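Local atomic coordinates of PnpC (Pseudomonas putida, PDB entry 3N9T), a protein that probably catalyses the oxygen-dependent intradiol ring cleavage of hydroxyquinol at a ferric iron. Residues A[133-138]-A[282-287]; A[142-147]-A[223-228]. All blocks are in the same frame, centred on the assembly; numbering follows the deposited sequence.

Contact 1: A[133-138]-A[282-287]; sequences YGRVLD and YYEFVM
Tyr133 and Tyr282 meet as an edge-to-face pair at one end of two parallel strands: the CD1 edge of Tyr282 points at the face of the Tyr133 ring, with CD1 3.6 Å from Tyr133 CE2 and the ring planes 68° apart. Tyr282 reaches this place because its CG lies anti to the backbone N (chi1 179°), which brings the ring beside Gly134, whose CA is 3.5 Å from Tyr282 CE1. Five backbone hydrogen bonds join 133-138 to 282-287: Tyr133 bonds through O alone, to Tyr283 N, while Arg135 and Leu137 each use both N and O. The Leu137 N to Phe285 O bond is 2.7 Å, whereas Arg135 N to Tyr283 O stretches to 3.2 Å, with the donor tilted 26° from the carbonyl plane. Gly134 is pressed against Tyr283 O, where a beta carbon would collide.

The strands, 129-138 and 278-287, pair in the sheet of the dioxygenase domain. One tight side bears Val136, Phe285 and Met287. Val136 CG1 rests 3.7 Å from Met287 SD, and the Phe285 ring continues into Ile223 and Phe221, with Leu231, Thr233 and Leu235 of strand 231-237 also against it. On the other face Tyr133 and Leu137 are buried, but Arg135, Tyr282 and Glu284 are partly exposed and more loosely held. Tyr282 OH lies 2.5 Å from Glu284 OE2 and hydrogen-bonds to it on the anti side of the carboxylate. Arg135 runs alongside both, but its NH1 stays 4.5 Å from Glu284 OE2, beyond a salt bridge, while NH2 bonds to Asp181 O. The chemistry implies cohesion from backbone hydrogen bonds and apolar packing, with the arginine probably easing the carboxylate's negative charge at longer range.

Contact 2: A[142-147]-A[223-228]; sequences RPVVGA and IQAPGY
Val144 packs both of its methyl groups on 223-228. CG2 sits over one face of the Tyr228 ring, 4.0 Å above its plane and displaced toward the rim, with CZ as its nearest ring atom; this is methyl-to-face packing. CG1, anti to the backbone N (chi1 175°), packs closest on the methyl of Ala225, the distance from Val144 CG1 to Ala225 CB being 3.6 Å, and also reaches the ring at Tyr228 CE1. The valine and tyrosine side chains run past each other in opposite directions. An alanine in place of Val144 is likely to leave one face of the Tyr228 ring without its methyl cover and to open a gap beside Ala225 CB.

Residues 225-228 form a type II beta turn, closed by the 2.9 Å hydrogen bond from Tyr228 N to Ala225 O. It follows strand 214-224 and leads toward strand 231-237, its antiparallel neighbour in the dioxygenase domain's sheet, while 142-147 is the loop joining strands 129-138 and 148-152. Gly227, at phi 98°, occupies the third position of the turn, and the chain reversal brings Ala225 and Tyr228 to the same valine.

Farther along, Ala147 lies beside Gln224 and Ala225. Ala147 CB is 4.0 Å from Ala225 CB. The same methyl also touches Ile223 CG2. Ala147 CA approaches Gln224 O at 3.4 Å in a bent CA-H...O contact, 128° at the hydrogen. No hydrogen bond crosses between the two segments; Val144 O is instead bonded to Ser178 OG, and the Tyr228 side chain also touches Asp138 and Met287.

Overall arrangement
Contacts 1 and 2 lie about 10 Å apart, centre to centre, reach the same sheet, and touch directly. The loop of contact 2 leaves the strand of contact 1 and folds back on it: Val136 O and Val144 N, 2.9 Å apart, probably hydrogen-bond. Between 282-287 and 223-228 the join is by packing: Phe285 CG is 3.5 Å from Ile223 CD1, and Met287 CE meets Ile223 O. Strand 214-224 also carries the iron ligands His218 and His220. The side chain of His220 is about 9 Å from that of Phe285 and about 10 Å from that of Ile223. With the Phe285 side chain about 14 Å from the ferric ion, both contacts lie near but outside its coordination sphere.

Contact 1: A[133-138]-A[282-287]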
loop_
_atom_site.group_PDB
_atom_site.type_symbol
_atom_site.label_atom_id
_atom_site.label_comp_id
_atom_site.label_asym_id
_atom_site.label_seq_id
_atom_site.Cartn_x
_atom_site.Cartn_y
_atom_site.Cartn_z
ATOM N N TYR A 133 12.102 4.882 39.098
ATOM C CA TYR A 133 13.362 4.304 39.538
ATOM C C TYR A 133 13.323 2.775 39.428
ATOM O O TYR A 133 12.255 2.171 39.197
ATOM C CB TYR A 133 13.682 4.763 40.999
ATOM C CG TYR A 133 12.854 4.122 42.068
ATOM C CD1 TYR A 133 11.442 4.285 42.101
ATOM C CD2 TYR A 133 13.463 3.470 43.146
ATOM C CE1 TYR A 133 10.656 3.672 43.116
ATOM C CE2 TYR A 133 12.693 2.880 44.177
ATOM C CZ TYR A 133 11.304 3.013 44.163
ATOM O OH TYR A 133 10.563 2.425 45.159
ATOM N N GLY A 134 14.486 2.130 39.588
ATOM C CA GLY A 134 14.508 0.664 39.457
ATOM C C GLY A 134 15.932 0.190 39.188
ATOM O O GLY A 134 16.890 0.788 39.670
ATOM N N ARG A 135 16.049 -0.922 38.488
ATOM C CA ARG A 135 17.347 -1.531 38.228
ATOM C C ARG A 135 17.418 -1.981 36.804
ATOM O O ARG A 135 16.398 -2.103 36.133
ATOM C CB ARG A 135 17.569 -2.711 39.184
ATOM C CG ARG A 135 17.382 -2.326 40.749
ATOM C CD ARG A 135 17.423 -3.577 41.670
ATOM N NE ARG A 135 18.818 -3.936 41.834
ATOM C CZ ARG A 135 19.294 -5.148 42.163
ATOM N NH1 ARG A 135 18.471 -6.201 42.338
ATOM N NH2 ARG A 135 20.630 -5.284 42.293
ATOM N N VAL A 136 18.642 -2.142 36.312
ATOM C CA VAL A 136 18.862 -2.849 35.067
ATOM C C VAL A 136 19.605 -4.143 35.432
ATOM O O VAL A 136 20.641 -4.096 36.068
ATOM C CB VAL A 136 19.661 -2.003 34.108
ATOM C CG1 VAL A 136 19.896 -2.805 32.753
ATOM C CG2 VAL A 136 18.914 -0.646 33.838
ATOM N N LEU A 137 19.035 -5.288 35.044
ATOM C CA LEU A 137 19.560 -6.563 35.470
ATOM C C LEU A 137 19.829 -7.419 34.234
ATOM O O LEU A 137 19.346 -7.069 33.118
ATOM C CB LEU A 137 18.466 -7.239 36.318
ATOM C CG LEU A 137 18.049 -6.524 37.612
ATOM C CD1 LEU A 137 16.987 -7.367 38.317
ATOM C CD2 LEU A 137 19.272 -6.274 38.501
ATOM N N ASP A 138 20.615 -8.495 34.416
ATOM C CA ASP A 138 20.734 -9.522 33.396
ATOM C C ASP A 138 19.678 -10.556 33.669
ATOM O O ASP A 138 18.923 -10.475 34.673
ATOM C CB ASP A 138 22.151 -10.192 33.311
ATOM C CG ASP A 138 22.593 -10.875 34.615
ATOM O OD1 ASP A 138 21.746 -11.261 35.408
ATOM O OD2 ASP A 138 23.814 -11.013 34.872
ATOM N N TYR A 282 8.284 1.993 39.854
ATOM C CA TYR A 282 9.465 1.186 40.093
ATOM C C TYR A 282 9.530 0.135 39.017
ATOM O O TYR A 282 8.544 -0.616 38.841
ATOM C CB TYR A 282 9.393 0.438 41.476
ATOM C CG TYR A 282 10.635 -0.437 41.708
ATOM C CD1 TYR A 282 11.829 0.124 42.095
ATOM C CD2 TYR A 282 10.575 -1.823 41.513
ATOM C CE1 TYR A 282 12.960 -0.652 42.267
ATOM C CE2 TYR A 282 11.655 -2.602 41.715
ATOM C CZ TYR A 282 12.853 -2.018 42.070
ATOM O OH TYR A 282 13.970 -2.771 42.227
ATOM N N TYR A 283 10.663 0.007 38.337
ATOM C CA TYR A 283 10.717 -0.997 37.290
ATOM C C TYR A 283 12.065 -1.706 37.167
ATOM O O TYR A 283 13.095 -1.039 37.177
ATOM C CB TYR A 283 10.276 -0.410 35.937
ATOM C CG TYR A 283 9.910 -1.525 34.878
ATOM C CD1 TYR A 283 8.633 -2.072 34.844
ATOM C CD2 TYR A 283 10.866 -2.004 33.963
ATOM C CE1 TYR A 283 8.278 -3.058 33.929
ATOM C CE2 TYR A 283 10.526 -2.977 33.025
ATOM C CZ TYR A 283 9.228 -3.509 33.027
ATOM O OH TYR A 283 8.852 -4.447 32.106
ATOM N N GLU A 284 12.058 -3.037 37.051
ATOM C CA GLU A 284 13.351 -3.717 36.792
ATOM C C GLU A 284 13.482 -4.200 35.325
ATOM O O GLU A 284 12.735 -5.101 34.863
ATOM C CB GLU A 284 13.608 -4.849 37.773
ATOM C CG GLU A 284 13.569 -4.338 39.200
ATOM C CD GLU A 284 13.835 -5.445 40.217
ATOM O OE1 GLU A 284 13.623 -6.627 39.881
ATOM O OE2 GLU A 284 14.253 -5.112 41.340
ATOM N N PHE A 285 14.396 -3.565 34.597
ATOM C CA PHE A 285 14.656 -3.973 33.230
ATOM C C PHE A 285 15.611 -5.176 33.216
ATOM O O PHE A 285 16.545 -5.258 34.022
ATOM C CB PHE A 285 15.329 -2.854 32.461
ATOM C CG PHE A 285 14.439 -1.675 32.246
ATOM C CD1 PHE A 285 13.483 -1.690 31.191
ATOM C CD2 PHE A 285 14.574 -0.536 33.061
ATOM C CE1 PHE A 285 12.600 -0.584 30.972
ATOM C CE2 PHE A 285 13.675 0.602 32.864
ATOM C CZ PHE A 285 12.666 0.523 31.806
ATOM N N VAL A 286 15.366 -6.074 32.281
ATOM C CA VAL A 286 16.158 -7.276 32.109
ATOM C C VAL A 286 16.680 -7.260 30.647
ATOM O O VAL A 286 15.893 -7.207 29.710
ATOM C CB VAL A 286 15.322 -8.567 32.458
ATOM C CG1 VAL A 286 16.151 -9.848 32.229
ATOM C CG2 VAL A 286 14.764 -8.495 33.931
ATOM N N MET A 287 18.005 -7.252 30.509
ATOM C CA MET A 287 18.717 -7.152 29.260
ATOM C C MET A 287 19.278 -8.501 28.845
ATOM O O MET A 287 19.628 -9.362 29.695
ATOM C CB MET A 287 19.852 -6.135 29.378
ATOM C CG MET A 287 19.358 -4.618 29.538
ATOM S SD MET A 287 20.863 -3.661 29.324
ATOM C CE MET A 287 20.753 -3.505 27.519
#

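Contact 2: A[142-147]-A[223-228]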
loop_
_atom_site.group_PDB
_atom_site.type_symbol
_atom_site.label_atom_id
_atom_site.label_comp_id
_atom_site.label_asym_id
_atom_site.label_seq_id
_atom_site.Cartn_x
_atom_site.Cartn_y
_atom_site.Cartn_z
ATOM N N ARG A 142 21.349 -10.408 38.069
ATOM C CA ARG A 142 22.468 -9.635 38.571
ATOM C C ARG A 142 22.502 -8.230 37.929
ATOM O O ARG A 142 22.104 -8.078 36.790
ATOM C CB ARG A 142 23.779 -10.354 38.195
ATOM C CG ARG A 142 23.889 -11.796 38.706
ATOM C CD ARG A 142 25.095 -12.493 38.085
ATOM N NE ARG A 142 24.860 -12.845 36.696
ATOM C CZ ARG A 142 25.634 -13.691 36.010
ATOM N NH1 ARG A 142 26.666 -14.234 36.633
ATOM N NH2 ARG A 142 25.397 -13.970 34.722
ATOM N N PRO A 143 23.055 -7.238 38.636
ATOM C CA PRO A 143 22.985 -5.868 38.185
ATOM C C PRO A 143 23.873 -5.658 36.971
ATOM O O PRO A 143 24.985 -6.210 36.887
ATOM C CB PRO A 143 23.571 -5.062 39.362
ATOM C CG PRO A 143 23.850 -6.043 40.466
ATOM C CD PRO A 143 23.907 -7.387 39.833
ATOM N N VAL A 144 23.396 -4.828 36.037
ATOM C CA VAL A 144 24.205 -4.407 34.903
ATOM C C VAL A 144 24.658 -3.053 35.301
ATOM O O VAL A 144 23.828 -2.171 35.587
ATOM C CB VAL A 144 23.377 -4.331 33.654
ATOM C CG1 VAL A 144 24.225 -3.769 32.487
ATOM C CG2 VAL A 144 22.819 -5.726 33.342
ATOM N N VAL A 145 25.971 -2.874 35.335
ATOM C CA VAL A 145 26.565 -1.674 35.875
ATOM C C VAL A 145 26.926 -0.727 34.760
ATOM O O VAL A 145 27.502 -1.144 33.778
ATOM C CB VAL A 145 27.835 -2.062 36.717
ATOM C CG1 VAL A 145 28.604 -0.803 37.148
ATOM C CG2 VAL A 145 27.367 -2.967 37.915
ATOM N N GLY A 146 26.567 0.543 34.881
ATOM C CA GLY A 146 26.933 1.517 33.845
ATOM C C GLY A 146 26.089 1.415 32.560
ATOM O O GLY A 146 26.388 2.058 31.535
ATOM N N ALA A 147 24.987 0.680 32.614
ATOM C CA ALA A 147 24.038 0.795 31.506
ATOM C C ALA A 147 23.616 2.246 31.300
ATOM O O ALA A 147 23.507 3.023 32.248
ATOM C CB ALA A 147 22.837 -0.060 31.815
ATOM N N ILE A 223 17.923 1.389 26.257
ATOM C CA ILE A 223 18.936 1.012 27.237
ATOM C C ILE A 223 20.046 0.253 26.519
ATOM O O ILE A 223 19.761 -0.654 25.740
ATOM C CB ILE A 223 18.304 0.109 28.321
ATOM C CG1 ILE A 223 17.054 0.820 28.873
ATOM C CG2 ILE A 223 19.295 -0.215 29.473
ATOM C CD1 ILE A 223 16.388 0.164 29.979
ATOM N N GLN A 224 21.297 0.650 26.763
ATOM C CA GLN A 224 22.452 0.033 26.133
ATOM C C GLN A 224 23.493 -0.248 27.206
ATOM O O GLN A 224 23.640 0.537 28.138
ATOM C CB GLN A 224 23.048 0.966 25.057
ATOM C CG GLN A 224 22.212 1.048 23.814
ATOM C CD GLN A 224 22.733 2.088 22.884
ATOM O OE1 GLN A 224 22.471 3.271 23.043
ATOM N NE2 GLN A 224 23.501 1.662 21.938
ATOM N N ALA A 225 24.192 -1.375 27.064
ATOM C CA ALA A 225 25.359 -1.674 27.877
ATOM C C ALA A 225 26.290 -2.665 27.155
ATOM O O ALA A 225 25.824 -3.552 26.454
ATOM C CB ALA A 225 24.947 -2.269 29.246
ATOM N N PRO A 226 27.611 -2.530 27.385
ATOM C CA PRO A 226 28.625 -3.407 26.734
ATOM C C PRO A 226 28.322 -4.854 27.083
ATOM O O PRO A 226 28.110 -5.184 28.248
ATOM C CB PRO A 226 29.958 -2.944 27.371
ATOM C CG PRO A 226 29.670 -1.461 27.773
ATOM C CD PRO A 226 28.214 -1.536 28.294
ATOM N N GLY A 227 28.224 -5.705 26.077
ATOM C CA GLY A 227 27.940 -7.100 26.335
ATOM C C GLY A 227 26.488 -7.438 26.171
ATOM O O GLY A 227 26.153 -8.618 26.147
ATOM N N TYR A 228 25.606 -6.429 26.079
ATOM C CA TYR A 228 24.162 -6.696 26.053
ATOM C C TYR A 228 23.525 -6.128 24.785
ATOM O O TYR A 228 23.961 -5.135 24.249
ATOM C CB TYR A 228 23.440 -6.115 27.310
ATOM C CG TYR A 228 23.935 -6.723 28.556
ATOM C CD1 TYR A 228 25.092 -6.249 29.151
ATOM C CD2 TYR A 228 23.309 -7.827 29.093
ATOM C CE1 TYR A 228 25.603 -6.832 30.277
ATOM C CE2 TYR A 228 23.818 -8.442 30.224
ATOM C CZ TYR A 228 24.960 -7.938 30.800
ATOM O OH TYR A 228 25.471 -8.526 31.932
#